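Local coordinates for protein putative isochorismatase (Burkholderia xenovorans, PDB 3OQP) that is a putative isochorismatase, probably a hydrolase related to the nicotinamidases, at residues I37-D42 and E181-V186; I10-Q15 and V87-P92; P50-Q55 and T98-W103. All coordinates share one frame; numbering follows the deposited sequence. Where two conformers were deposited one is given.

Interaction 1: residues I37-D42 and E181-V186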
ATOM      1  N   ILE A  37      13.267  15.053  -8.931  1.00  9.63           N
ATOM      2  CA  ILE A  37      12.085  14.982  -9.849  1.00  9.46           C
ATOM      3  C   ILE A  37      12.481  15.694 -11.137  1.00 10.48           C
ATOM      4  O   ILE A  37      12.250  15.176 -12.248  1.00 11.24           O
ATOM      5  CB  ILE A  37      10.773  15.577  -9.232  1.00  9.63           C
ATOM      6  CG1 ILE A  37      10.226  14.628  -8.145  1.00 11.02           C
ATOM      7  CG2 ILE A  37       9.666  15.781 -10.263  1.00 11.59           C
ATOM      8  CD1 ILE A  37       9.323  15.255  -7.113  1.00 13.74           C
ATOM      9  N   ALA A  38      13.012  16.909 -11.013  1.00 10.68           N
ATOM     10  CA  ALA A  38      13.374  17.700 -12.197  1.00 11.34           C
ATOM     11  C   ALA A  38      14.448  16.964 -13.016  1.00 11.57           C
ATOM     12  O   ALA A  38      14.411  16.962 -14.219  1.00 12.76           O
ATOM     13  CB  ALA A  38      13.875  19.091 -11.786  1.00 12.15           C
ATOM     14  N   ARG A  39      15.465  16.406 -12.351  1.00 11.30           N
ATOM     15  CA  ARG A  39      16.522  15.650 -13.064  1.00 11.88           C
ATOM     16  C   ARG A  39      15.914  14.462 -13.774  1.00 11.71           C
ATOM     17  O   ARG A  39      16.236  14.214 -14.920  1.00 11.75           O
ATOM     18  CB  ARG A  39      17.627  15.178 -12.135  1.00 13.44           C
ATOM     19  CG  ARG A  39      18.521  16.246 -11.575  1.00 13.78           C
ATOM     20  CD  ARG A  39      19.846  15.679 -11.048  1.00 15.06           C
ATOM     21  NE  ARG A  39      19.634  14.765 -10.018  1.00 17.06           N
ATOM     22  CZ  ARG A  39      20.174  13.545  -9.933  1.00 14.22           C
ATOM     23  NH1 ARG A  39      20.938  13.005 -10.855  1.00 16.72           N
ATOM     24  NH2 ARG A  39      19.896  12.877  -8.867  1.00 13.64           N
ATOM     25  N   ALA A  40      15.022  13.750 -13.097  1.00 10.74           N
ATOM     26  CA  ALA A  40      14.399  12.588 -13.720  1.00  9.82           C
ATOM     27  C   ALA A  40      13.573  12.973 -14.964  1.00 10.37           C
ATOM     28  O   ALA A  40      13.693  12.321 -15.995  1.00 10.48           O
ATOM     29  CB  ALA A  40      13.491  11.850 -12.717  1.00 10.26           C
HETATM   30  N   MSE A  41      12.850  14.088 -14.864  1.00 10.30           N
HETATM   31  CA  MSE A  41      12.072  14.589 -15.999  1.00 10.97           C
HETATM   32  C   MSE A  41      12.996  15.008 -17.149  1.00 11.63           C
HETATM   33  O   MSE A  41      12.743  14.680 -18.298  1.00 11.10           O
HETATM   34  CB  MSE A  41      11.217  15.793 -15.589  1.00 11.36           C
HETATM   35  CG  MSE A  41      10.047  15.378 -14.640  1.00 10.38           C
HETATM   36 SE   MSE A  41       9.037  16.813 -14.079  0.75 10.31          SE
HETATM   37  CE  MSE A  41       8.236  17.188 -15.598  1.00 13.73           C
ATOM     38  N   ASP A  42      14.102  15.692 -16.847  1.00 11.01           N
ATOM     39  CA  ASP A  42      15.014  16.141 -17.889  1.00 11.80           C
ATOM     40  C   ASP A  42      15.701  14.969 -18.539  1.00 12.16           C
ATOM     41  O   ASP A  42      15.918  14.947 -19.750  1.00 11.45           O
ATOM     42  CB  ASP A  42      16.028  17.110 -17.308  1.00 12.74           C
ATOM     43  CG  ASP A  42      15.433  18.433 -16.940  1.00 12.81           C
ATOM     44  OD1 ASP A  42      14.309  18.775 -17.392  1.00 14.14           O
ATOM     45  OD2 ASP A  42      16.053  19.207 -16.138  1.00 16.08           O
ATOM     46  N   GLU A 181      20.781   6.182 -10.176  0.50  9.90           N
ATOM     47  CA  GLU A 181      20.703   4.781 -10.561  0.50 10.01           C
ATOM     48  C   GLU A 181      19.742   4.540 -11.732  0.50  9.49           C
ATOM     49  O   GLU A 181      20.050   3.814 -12.662  0.50  9.55           O
ATOM     50  CB  GLU A 181      20.311   3.941  -9.338  0.50 10.76           C
ATOM     51  CG  GLU A 181      21.430   3.832  -8.338  0.50 12.89           C
ATOM     52  CD  GLU A 181      21.126   3.129  -7.016  0.50 15.97           C
ATOM     53  OE1 GLU A 181      19.994   3.043  -6.470  0.50 12.79           O
ATOM     54  OE2 GLU A 181      22.153   2.657  -6.474  0.50 18.97           O
ATOM     55  N   TRP A 182      18.605   5.209 -11.692  1.00  8.69           N
ATOM     56  CA  TRP A 182      17.580   5.133 -12.748  1.00  9.30           C
ATOM     57  C   TRP A 182      18.090   5.727 -14.042  1.00  9.43           C
ATOM     58  O   TRP A 182      17.966   5.104 -15.118  1.00  9.99           O
ATOM     59  CB  TRP A 182      16.290   5.822 -12.318  1.00  8.87           C
ATOM     60  CG  TRP A 182      15.240   5.664 -13.323  1.00 10.55           C
ATOM     61  CD1 TRP A 182      14.543   4.533 -13.556  1.00 10.20           C
ATOM     62  CD2 TRP A 182      14.760   6.674 -14.227  1.00 10.21           C
ATOM     63  NE1 TRP A 182      13.623   4.780 -14.567  1.00 10.85           N
ATOM     64  CE2 TRP A 182      13.741   6.085 -14.992  1.00  9.27           C
ATOM     65  CE3 TRP A 182      15.091   8.022 -14.469  1.00 10.21           C
ATOM     66  CZ2 TRP A 182      13.024   6.810 -15.949  1.00  9.85           C
ATOM     67  CZ3 TRP A 182      14.383   8.721 -15.424  1.00 10.42           C
ATOM     68  CH2 TRP A 182      13.404   8.104 -16.178  1.00 11.50           C
ATOM     69  N   ILE A 183      18.648   6.924 -13.966  1.00  9.64           N
ATOM     70  CA  ILE A 183      19.188   7.583 -15.151  1.00  9.63           C
ATOM     71  C   ILE A 183      20.218   6.696 -15.861  1.00 10.23           C
ATOM     72  O   ILE A 183      20.194   6.555 -17.099  1.00 11.31           O
ATOM     73  CB  ILE A 183      19.716   8.956 -14.840  1.00 10.33           C
ATOM     74  CG1 ILE A 183      18.584   9.885 -14.448  1.00 10.68           C
ATOM     75  CG2 ILE A 183      20.475   9.517 -16.029  1.00 10.54           C
ATOM     76  CD1 ILE A 183      19.057  11.221 -13.860  1.00 12.18           C
ATOM     77  N   ALA A 184      21.122   6.107 -15.083  1.00 10.20           N
ATOM     78  CA  ALA A 184      22.102   5.176 -15.634  1.00 10.27           C
ATOM     79  C   ALA A 184      21.503   3.934 -16.281  1.00 11.58           C
ATOM     80  O   ALA A 184      21.979   3.475 -17.343  1.00 11.26           O
ATOM     81  CB  ALA A 184      23.149   4.822 -14.580  1.00 11.32           C
ATOM     82  N   ALA A 185      20.487   3.374 -15.629  1.00 11.03           N
ATOM     83  CA  ALA A 185      19.797   2.211 -16.163  1.00 11.46           C
ATOM     84  C   ALA A 185      19.035   2.533 -17.474  1.00 10.76           C
ATOM     85  O   ALA A 185      19.016   1.737 -18.409  1.00 12.43           O
ATOM     86  CB  ALA A 185      18.877   1.605 -15.153  1.00 11.74           C
ATOM     87  N   VAL A 186      18.486   3.729 -17.569  1.00 11.12           N
ATOM     88  CA  VAL A 186      17.888   4.209 -18.838  1.00 11.60           C
ATOM     89  C   VAL A 186      18.962   4.295 -19.931  1.00 12.76           C
ATOM     90  O   VAL A 186      18.769   3.827 -21.039  1.00 13.11           O
ATOM     91  CB  VAL A 186      17.148   5.586 -18.653  1.00 11.38           C
ATOM     92  CG1 VAL A 186      16.754   6.198 -19.999  1.00 13.55           C
ATOM     93  CG2 VAL A 186      15.871   5.418 -17.773  1.00 12.55           C
TER
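Trp182 turns the rim of its indole toward Ala40 on the neighbouring helix. CZ3 of Trp182 lies 3.7 Å from Ala40 O, which sits close to the ring plane, while the methyl CB of Ala40 is 4.2 Å from the same CZ3. The ring gets there because CG of Trp182 stands opposite the backbone N (chi1 -176°), swinging the six-membered ring across the gap. One turn further on, CG2 of Val186 rests 3.5 Å above one indole face, offset toward the rim, and NE1 makes weak hydrogen bonds to Glu138 and Thr113. The small alanine lets the backbones come near, with Ala40 CA 7.1 Å from Ile183 CA. Here the alpha/beta fold of the isochorismatase family brings helices 30-47 and 179-188, from early and late in the chain, side by side on one face of its parallel sheet. At the outer margin the character changes: Arg39 and Ile183 cross at about a right angle. The arginine chain bends at chi3 (-61°) and its guanidinium end reaches Ile183, NH1 of Arg39 lying 4.0 Å from Ile183 CD1 in an oblique van der Waals contact. That guanidinium is held by a salt bridge from NH1 to Asp180 and a hydrogen bond from NH2 to Asn36, so that Ile183 meets a charged group already tied down at both terminal nitrogens.

Interaction 2: residues I10-Q15 and V87-P92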
ATOM      1  N   ILE A  10       6.188   8.585 -14.332  1.00  8.74           N
ATOM      2  CA  ILE A  10       4.963   9.274 -13.857  1.00  8.90           C
ATOM      3  C   ILE A  10       5.339  10.141 -12.666  1.00  8.66           C
ATOM      4  O   ILE A  10       6.129   9.695 -11.797  1.00 10.23           O
ATOM      5  CB  ILE A  10       3.891   8.232 -13.513  1.00  9.20           C
ATOM      6  CG1 ILE A  10       2.538   8.919 -13.299  1.00  9.44           C
ATOM      7  CG2 ILE A  10       4.259   7.335 -12.340  1.00 10.99           C
ATOM      8  CD1 ILE A  10       1.357   7.951 -13.312  1.00 10.83           C
ATOM      9  N   VAL A  11       4.937  11.387 -12.713  1.00  8.86           N
ATOM     10  CA  VAL A  11       5.276  12.410 -11.756  1.00  9.59           C
ATOM     11  C   VAL A  11       4.025  12.735 -11.004  1.00  8.45           C
ATOM     12  O   VAL A  11       3.117  13.431 -11.545  1.00  9.22           O
ATOM     13  CB  VAL A  11       5.821  13.654 -12.505  1.00  9.91           C
ATOM     14  CG1 VAL A  11       6.263  14.694 -11.519  1.00 10.11           C
ATOM     15  CG2 VAL A  11       7.037  13.213 -13.367  1.00 10.31           C
ATOM     16  N   ILE A  12       3.819  12.200  -9.805  1.00  8.84           N
ATOM     17  CA  ILE A  12       2.535  12.181  -9.113  1.00  9.78           C
ATOM     18  C   ILE A  12       2.411  13.348  -8.162  1.00  8.59           C
ATOM     19  O   ILE A  12       3.179  13.505  -7.189  1.00  9.54           O
ATOM     20  CB  ILE A  12       2.340  10.852  -8.336  1.00  9.32           C
ATOM     21  CG1 ILE A  12       2.374   9.671  -9.328  1.00  9.65           C
ATOM     22  CG2 ILE A  12       1.008  10.890  -7.613  1.00 11.51           C
ATOM     23  CD1 ILE A  12       2.200   8.299  -8.704  1.00 10.63           C
ATOM     24  N   ASP A  13       1.424  14.189  -8.439  1.00 10.05           N
ATOM     25  CA  ASP A  13       0.949  15.224  -7.512  1.00  9.21           C
ATOM     26  C   ASP A  13       2.055  16.127  -6.977  1.00  8.93           C
ATOM     27  O   ASP A  13       2.076  16.463  -5.780  1.00 10.45           O
ATOM     28  CB  ASP A  13       0.145  14.632  -6.371  1.00  9.79           C
ATOM     29  CG  ASP A  13      -1.079  13.843  -6.833  1.00 12.64           C
ATOM     30  OD1 ASP A  13      -1.394  13.796  -8.040  1.00 12.90           O
ATOM     31  OD2 ASP A  13      -1.755  13.233  -5.940  1.00 12.52           O
ATOM     32  N   VAL A  14       2.911  16.622  -7.869  1.00  9.62           N
ATOM     33  CA  VAL A  14       3.946  17.547  -7.503  1.00  9.62           C
ATOM     34  C   VAL A  14       3.397  18.951  -7.538  1.00  9.73           C
ATOM     35  O   VAL A  14       3.600  19.714  -8.488  1.00 12.60           O
ATOM     36  CB  VAL A  14       5.272  17.262  -8.303  1.00 10.17           C
ATOM     37  CG1 VAL A  14       6.372  18.311  -7.911  1.00 11.69           C
ATOM     38  CG2 VAL A  14       5.804  15.815  -8.123  1.00 10.21           C
ATOM     39  N   GLN A  15       2.683  19.228  -6.451  1.00  9.94           N
ATOM     40  CA  GLN A  15       1.856  20.403  -6.276  1.00 10.18           C
ATOM     41  C   GLN A  15       2.263  21.226  -5.091  1.00 10.40           C
ATOM     42  O   GLN A  15       2.943  20.746  -4.151  1.00 11.80           O
ATOM     43  CB  GLN A  15       0.421  19.897  -6.117  1.00 10.03           C
ATOM     44  CG  GLN A  15      -0.192  19.360  -7.424  1.00 12.05           C
ATOM     45  CD  GLN A  15      -1.459  18.552  -7.238  1.00 11.63           C
ATOM     46  OE1 GLN A  15      -1.445  17.322  -7.176  1.00 12.44           O
ATOM     47  NE2 GLN A  15      -2.584  19.248  -7.151  1.00 11.53           N
ATOM     48  N   VAL A  87      -2.935  13.562 -16.454  1.00 10.42           N
ATOM     49  CA  VAL A  87      -4.025  12.839 -15.807  1.00 10.43           C
ATOM     50  C   VAL A  87      -4.427  13.620 -14.549  1.00 11.43           C
ATOM     51  O   VAL A  87      -3.549  13.902 -13.728  1.00 11.45           O
ATOM     52  CB  VAL A  87      -3.627  11.434 -15.366  1.00 11.77           C
ATOM     53  CG1 VAL A  87      -4.788  10.776 -14.609  1.00 11.95           C
ATOM     54  CG2 VAL A  87      -3.224  10.587 -16.582  1.00 13.19           C
ATOM     55  N   GLU A  88      -5.699  14.051 -14.455  0.50 11.72           N
ATOM     56  CA  GLU A  88      -6.205  14.553 -13.179  0.50 11.76           C
ATOM     57  C   GLU A  88      -6.897  13.431 -12.410  0.50 11.78           C
ATOM     58  O   GLU A  88      -7.546  12.585 -12.985  0.50 12.59           O
ATOM     59  CB  GLU A  88      -7.157  15.757 -13.334  0.50 11.72           C
ATOM     60  CG  GLU A  88      -8.555  15.371 -13.846  0.50 13.02           C
ATOM     61  CD  GLU A  88      -9.541  16.508 -13.743  0.50 16.74           C
ATOM     62  OE1 GLU A  88      -9.282  17.567 -14.337  0.50 21.43           O
ATOM     63  OE2 GLU A  88     -10.559  16.336 -13.047  0.50 24.04           O
ATOM     64  N   LYS A  89      -6.753  13.438 -11.088  1.00 11.69           N
ATOM     65  CA  LYS A  89      -7.371  12.442 -10.207  1.00 12.14           C
ATOM     66  C   LYS A  89      -7.909  13.117  -8.934  1.00 12.38           C
ATOM     67  O   LYS A  89      -7.509  14.232  -8.594  1.00 12.72           O
ATOM     68  CB  LYS A  89      -6.407  11.299  -9.844  1.00 11.82           C
ATOM     69  CG  LYS A  89      -5.268  11.744  -8.952  1.00 11.47           C
ATOM     70  CD  LYS A  89      -4.299  10.600  -8.677  1.00 11.03           C
ATOM     71  CE  LYS A  89      -3.254  10.976  -7.671  1.00 13.35           C
ATOM     72  NZ  LYS A  89      -3.786  11.176  -6.306  1.00 13.39           N
ATOM     73  N   SER A  90      -8.795  12.390  -8.261  0.70 12.10           N
ATOM     74  CA  SER A  90      -9.401  12.740  -6.985  0.70 13.41           C
ATOM     75  C   SER A  90      -9.418  11.547  -6.014  0.70 13.81           C
ATOM     76  O   SER A  90     -10.207  11.521  -5.065  0.70 15.18           O
ATOM     77  CB  SER A  90     -10.828  13.238  -7.245  0.70 14.23           C
ATOM     78  OG  SER A  90     -10.767  14.478  -7.871  0.70 15.36           O
ATOM     79  N   LEU A  91      -8.655  10.505  -6.340  1.00 13.73           N
ATOM     80  CA  LEU A  91      -8.433   9.349  -5.511  1.00 12.14           C
ATOM     81  C   LEU A  91      -6.922   9.137  -5.422  1.00 10.85           C
ATOM     82  O   LEU A  91      -6.207   9.670  -6.246  1.00 11.33           O
ATOM     83  CB  LEU A  91      -9.037   8.069  -6.159  1.00 13.04           C
ATOM     84  CG  LEU A  91     -10.549   8.027  -6.251  1.00 13.61           C
ATOM     85  CD1 LEU A  91     -10.967   6.858  -7.116  1.00 15.89           C
ATOM     86  CD2 LEU A  91     -11.126   7.936  -4.842  1.00 14.45           C
ATOM     87  N   PRO A  92      -6.448   8.341  -4.446  1.00 11.05           N
ATOM     88  CA  PRO A  92      -5.014   8.092  -4.367  1.00 11.63           C
ATOM     89  C   PRO A  92      -4.380   7.519  -5.632  1.00 10.25           C
ATOM     90  O   PRO A  92      -3.389   8.068  -6.134  1.00 10.35           O
ATOM     91  CB  PRO A  92      -4.885   7.163  -3.140  1.00 12.39           C
ATOM     92  CG  PRO A  92      -6.113   7.559  -2.317  1.00 10.81           C
ATOM     93  CD  PRO A  92      -7.196   7.812  -3.292  1.00  9.21           C
TER
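Lys89 reaches Asp13 with its ammonium group, and at this point the contact is tight: NZ of Lys89 donates to OD2 of Asp13 over 2.9 Å in a buried salt bridge. OD2 accepts through its syn lone pair, on the side of OD1. CE of Lys89 lies in front of the carboxylate, 3.2 Å from Asp13 OD2 and slightly farther from OD1. A bend at the last torsion of the lysine (chi4 68°) turns NZ out of the line of the chain. NZ also bonds Leu91 O at 2.9 Å, tilted from that carbonyl plane, and Pro92 O at 3.1 Å, well above its plane. Away from this cluster the two segments barely meet. Ile12 CG2 comes no nearer than 4.3 Å to Lys89 CE, and strand 51-56 lies between the two strands. A tetraethylene glycol, probably from the crystallisation liquor, lies about 3 Å from the Lys89 side chain and may mark a pocket. Asn56 OD1 and a sulfinate oxygen of 3-sulfinoalanine, the oxidised cysteine at position 122, also accept from NZ, so five acceptors share its three hydrogens. Aspartate, lysine and cysteine gathered in this way are consistent with the catalytic triad of the isochorismatase family, which would place the lysine next to residue 122.

Interaction 3: residues P50-Q55 and T98-W103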
ATOM      1  N   PRO A  50       8.549   8.511 -22.051  1.00 12.88           N
ATOM      2  CA  PRO A  50       7.386   9.370 -21.899  1.00 13.47           C
ATOM      3  C   PRO A  50       7.232   9.812 -20.449  1.00 12.73           C
ATOM      4  O   PRO A  50       7.435   9.020 -19.523  1.00 14.20           O
ATOM      5  CB  PRO A  50       6.223   8.466 -22.351  1.00 14.41           C
ATOM      6  CG  PRO A  50       6.806   7.441 -23.199  1.00 15.05           C
ATOM      7  CD  PRO A  50       8.192   7.244 -22.699  1.00 12.86           C
ATOM      8  N   VAL A  51       6.839  11.064 -20.280  1.00 10.61           N
ATOM      9  CA  VAL A  51       6.645  11.680 -19.009  1.00 10.41           C
ATOM     10  C   VAL A  51       5.174  11.980 -18.813  1.00 10.25           C
ATOM     11  O   VAL A  51       4.514  12.668 -19.651  1.00 11.84           O
ATOM     12  CB  VAL A  51       7.443  12.992 -18.925  1.00 11.30           C
ATOM     13  CG1 VAL A  51       7.117  13.756 -17.596  1.00 13.29           C
ATOM     14  CG2 VAL A  51       8.943  12.688 -19.030  1.00 12.06           C
ATOM     15  N   VAL A  52       4.567  11.460 -17.745  1.00  9.83           N
ATOM     16  CA  VAL A  52       3.129  11.618 -17.439  1.00 10.15           C
ATOM     17  C   VAL A  52       2.991  12.414 -16.164  1.00  9.52           C
ATOM     18  O   VAL A  52       3.614  12.033 -15.146  1.00 10.92           O
ATOM     19  CB  VAL A  52       2.466  10.237 -17.199  1.00 11.58           C
ATOM     20  CG1 VAL A  52       0.972  10.408 -16.839  1.00 14.29           C
ATOM     21  CG2 VAL A  52       2.694   9.300 -18.384  1.00 13.89           C
ATOM     22  N   ILE A  53       2.300  13.539 -16.192  1.00  9.72           N
ATOM     23  CA  ILE A  53       2.037  14.349 -15.031  1.00  9.95           C
ATOM     24  C   ILE A  53       0.644  14.025 -14.486  1.00  9.45           C
ATOM     25  O   ILE A  53      -0.331  13.975 -15.222  1.00 10.75           O
ATOM     26  CB  ILE A  53       2.087  15.850 -15.423  1.00 12.15           C
ATOM     27  CG1 ILE A  53       3.449  16.232 -15.983  1.00 13.91           C
ATOM     28  CG2 ILE A  53       1.668  16.779 -14.271  1.00 13.94           C
ATOM     29  CD1 ILE A  53       4.605  15.906 -15.137  1.00 14.14           C
ATOM     30  N   VAL A  54       0.555  13.877 -13.168  1.00  9.48           N
ATOM     31  CA  VAL A  54      -0.695  13.615 -12.446  1.00  9.90           C
ATOM     32  C   VAL A  54      -0.933  14.815 -11.529  1.00  9.34           C
ATOM     33  O   VAL A  54       0.006  15.213 -10.806  1.00 10.44           O
ATOM     34  CB  VAL A  54      -0.624  12.335 -11.638  1.00 10.27           C
ATOM     35  CG1 VAL A  54      -1.957  12.074 -10.915  1.00 11.15           C
ATOM     36  CG2 VAL A  54      -0.187  11.148 -12.554  1.00 10.92           C
ATOM     37  N   GLN A  55      -2.166  15.328 -11.510  1.00  9.90           N
ATOM     38  CA  GLN A  55      -2.558  16.417 -10.634  1.00 10.71           C
ATOM     39  C   GLN A  55      -3.794  15.973  -9.858  1.00  9.89           C
ATOM     40  O   GLN A  55      -4.799  15.555 -10.470  1.00 11.93           O
ATOM     41  CB  GLN A  55      -2.806  17.675 -11.472  1.00 11.23           C
ATOM     42  CG  GLN A  55      -3.083  18.929 -10.664  1.00 12.60           C
ATOM     43  CD  GLN A  55      -3.180  20.195 -11.531  1.00 12.88           C
ATOM     44  OE1 GLN A  55      -3.315  20.127 -12.751  1.00 15.38           O
ATOM     45  NE2 GLN A  55      -2.967  21.337 -10.903  1.00 14.92           N
ATOM     46  N   THR A  98      -9.291   6.448 -14.892  1.00 11.80           N
ATOM     47  CA  THR A  98      -8.586   7.407 -15.765  1.00 12.01           C
ATOM     48  C   THR A  98      -8.194   6.758 -17.075  1.00 10.59           C
ATOM     49  O   THR A  98      -8.447   5.559 -17.285  1.00 12.72           O
ATOM     50  CB  THR A  98      -7.340   7.972 -15.062  1.00 11.89           C
ATOM     51  OG1 THR A  98      -6.308   6.974 -15.064  1.00 11.21           O
ATOM     52  CG2 THR A  98      -7.646   8.453 -13.593  1.00 13.19           C
ATOM     53  N   ASP A  99      -7.508   7.511 -17.932  1.00 10.55           N
ATOM     54  CA  ASP A  99      -7.029   6.952 -19.169  1.00 11.14           C
ATOM     55  C   ASP A  99      -5.612   6.365 -19.077  1.00 11.51           C
ATOM     56  O   ASP A  99      -5.053   6.002 -20.111  1.00 11.52           O
ATOM     57  CB  ASP A  99      -7.120   7.964 -20.278  1.00 12.24           C
ATOM     58  CG  ASP A  99      -6.118   9.076 -20.177  1.00 14.58           C
ATOM     59  OD1 ASP A  99      -5.192   9.023 -19.342  1.00 14.86           O
ATOM     60  OD2 ASP A  99      -6.242  10.015 -21.022  1.00 19.53           O
ATOM     61  N   LEU A 100      -5.055   6.246 -17.853  1.00 10.60           N
ATOM     62  CA  LEU A 100      -3.637   5.966 -17.698  1.00 10.10           C
ATOM     63  C   LEU A 100      -3.259   4.581 -18.242  1.00 10.57           C
ATOM     64  O   LEU A 100      -2.341   4.479 -19.034  1.00 10.72           O
ATOM     65  CB  LEU A 100      -3.216   6.082 -16.215  1.00  9.59           C
ATOM     66  CG  LEU A 100      -1.741   5.817 -15.903  1.00 10.55           C
ATOM     67  CD1 LEU A 100      -0.849   6.771 -16.734  1.00 10.72           C
ATOM     68  CD2 LEU A 100      -1.493   5.955 -14.428  1.00 12.12           C
ATOM     69  N   ALA A 101      -3.979   3.531 -17.841  1.00 11.16           N
ATOM     70  CA  ALA A 101      -3.636   2.192 -18.257  1.00 11.27           C
ATOM     71  C   ALA A 101      -3.639   2.077 -19.782  1.00 11.24           C
ATOM     72  O   ALA A 101      -2.749   1.494 -20.375  1.00 11.84           O
ATOM     73  CB  ALA A 101      -4.596   1.159 -17.656  1.00 12.62           C
ATOM     74  N   GLY A 102      -4.678   2.604 -20.418  1.00 10.59           N
ATOM     75  CA  GLY A 102      -4.763   2.566 -21.886  1.00 11.27           C
ATOM     76  C   GLY A 102      -3.648   3.353 -22.568  1.00 11.14           C
ATOM     77  O   GLY A 102      -3.077   2.928 -23.556  1.00 11.06           O
ATOM     78  N   TRP A 103      -3.305   4.500 -21.993  1.00  9.03           N
ATOM     79  CA  TRP A 103      -2.322   5.365 -22.612  1.00  9.91           C
ATOM     80  C   TRP A 103      -0.973   4.678 -22.591  1.00 10.76           C
ATOM     81  O   TRP A 103      -0.213   4.690 -23.572  1.00 11.91           O
ATOM     82  CB  TRP A 103      -2.291   6.749 -21.938  1.00 10.76           C
ATOM     83  CG  TRP A 103      -1.437   7.749 -22.651  1.00 11.25           C
ATOM     84  CD1 TRP A 103      -1.868   8.626 -23.610  1.00 15.53           C
ATOM     85  CD2 TRP A 103      -0.049   8.010 -22.446  1.00 12.69           C
ATOM     86  NE1 TRP A 103      -0.822   9.385 -24.052  1.00 16.93           N
ATOM     87  CE2 TRP A 103       0.312   9.022 -23.378  1.00 13.58           C
ATOM     88  CE3 TRP A 103       0.936   7.425 -21.670  1.00 12.22           C
ATOM     89  CZ2 TRP A 103       1.595   9.497 -23.486  1.00 15.81           C
ATOM     90  CZ3 TRP A 103       2.235   7.932 -21.786  1.00 15.69           C
ATOM     91  CH2 TRP A 103       2.524   8.957 -22.666  1.00 15.64           C
TER
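Strand 51-56 packs against the start of helix 100-105 with the CA atoms of Val52 and Leu100 8.8 Å apart, a spacing that leaves room for one layer of side chains. The helix belongs to a beta-alpha-beta crossover: the chain leaves edge strand 85-89, passes over the sheet and re-enters it as strand 111-115, beyond strands 51-56 and 7-12. Val52 is the wedge of the contact, its two methyl groups dividing the work. CG1, opposite the backbone N (chi1 178°), points to Leu100 and lies 4.1 Å from its CD1, the two side chains crossing at a slant. CG2 turns instead to Trp103 and comes within 3.7 Å of CZ3, meeting the indole obliquely as valine and tryptophan run past each other in opposite directions. Just ahead of the strand, Pro50 CB meets the ring edge, near its plane, 3.7 Å from Trp103 CH2. Both contacts fall on the six-membered ring, while His85 stacks with the indole and Arg107 makes a cation-pi contact. On the strand's other face Val51 and Ile53 pack against helix 30-47, so the sheet is sandwiched between helical layers. At the helix start, Trp103 N bonds Asp99 O at 3.0 Å, and Thr98 forms an ST turn in which Leu100 N donates to Thr98 OG1 over 3.1 Å at an N-H...O angle of 161°.

Interaction 1 joins two helices on one face of the sheet, interaction 3 packs a helix on the other, and interaction 2 bridges the ends of strands 7-12 and 85-89 across strand 51-56. Interactions 2 and 3 have centres about 9 Å apart and share the sheet; Val11 N and Val52 O, 2.8 Å apart, probably hydrogen-bond. The centre of interaction 1 is about 18 to 19 Å from the others, yet Ile37 and Met41 pack onto Val11, Val14, Val51 and Ile53. In the chain, the segments of interaction 2 alternate with those of both other contacts, and interaction 3 is nested within interaction 1. Distant sequence thus converges on one core, with the probable active-site cluster at the strand ends.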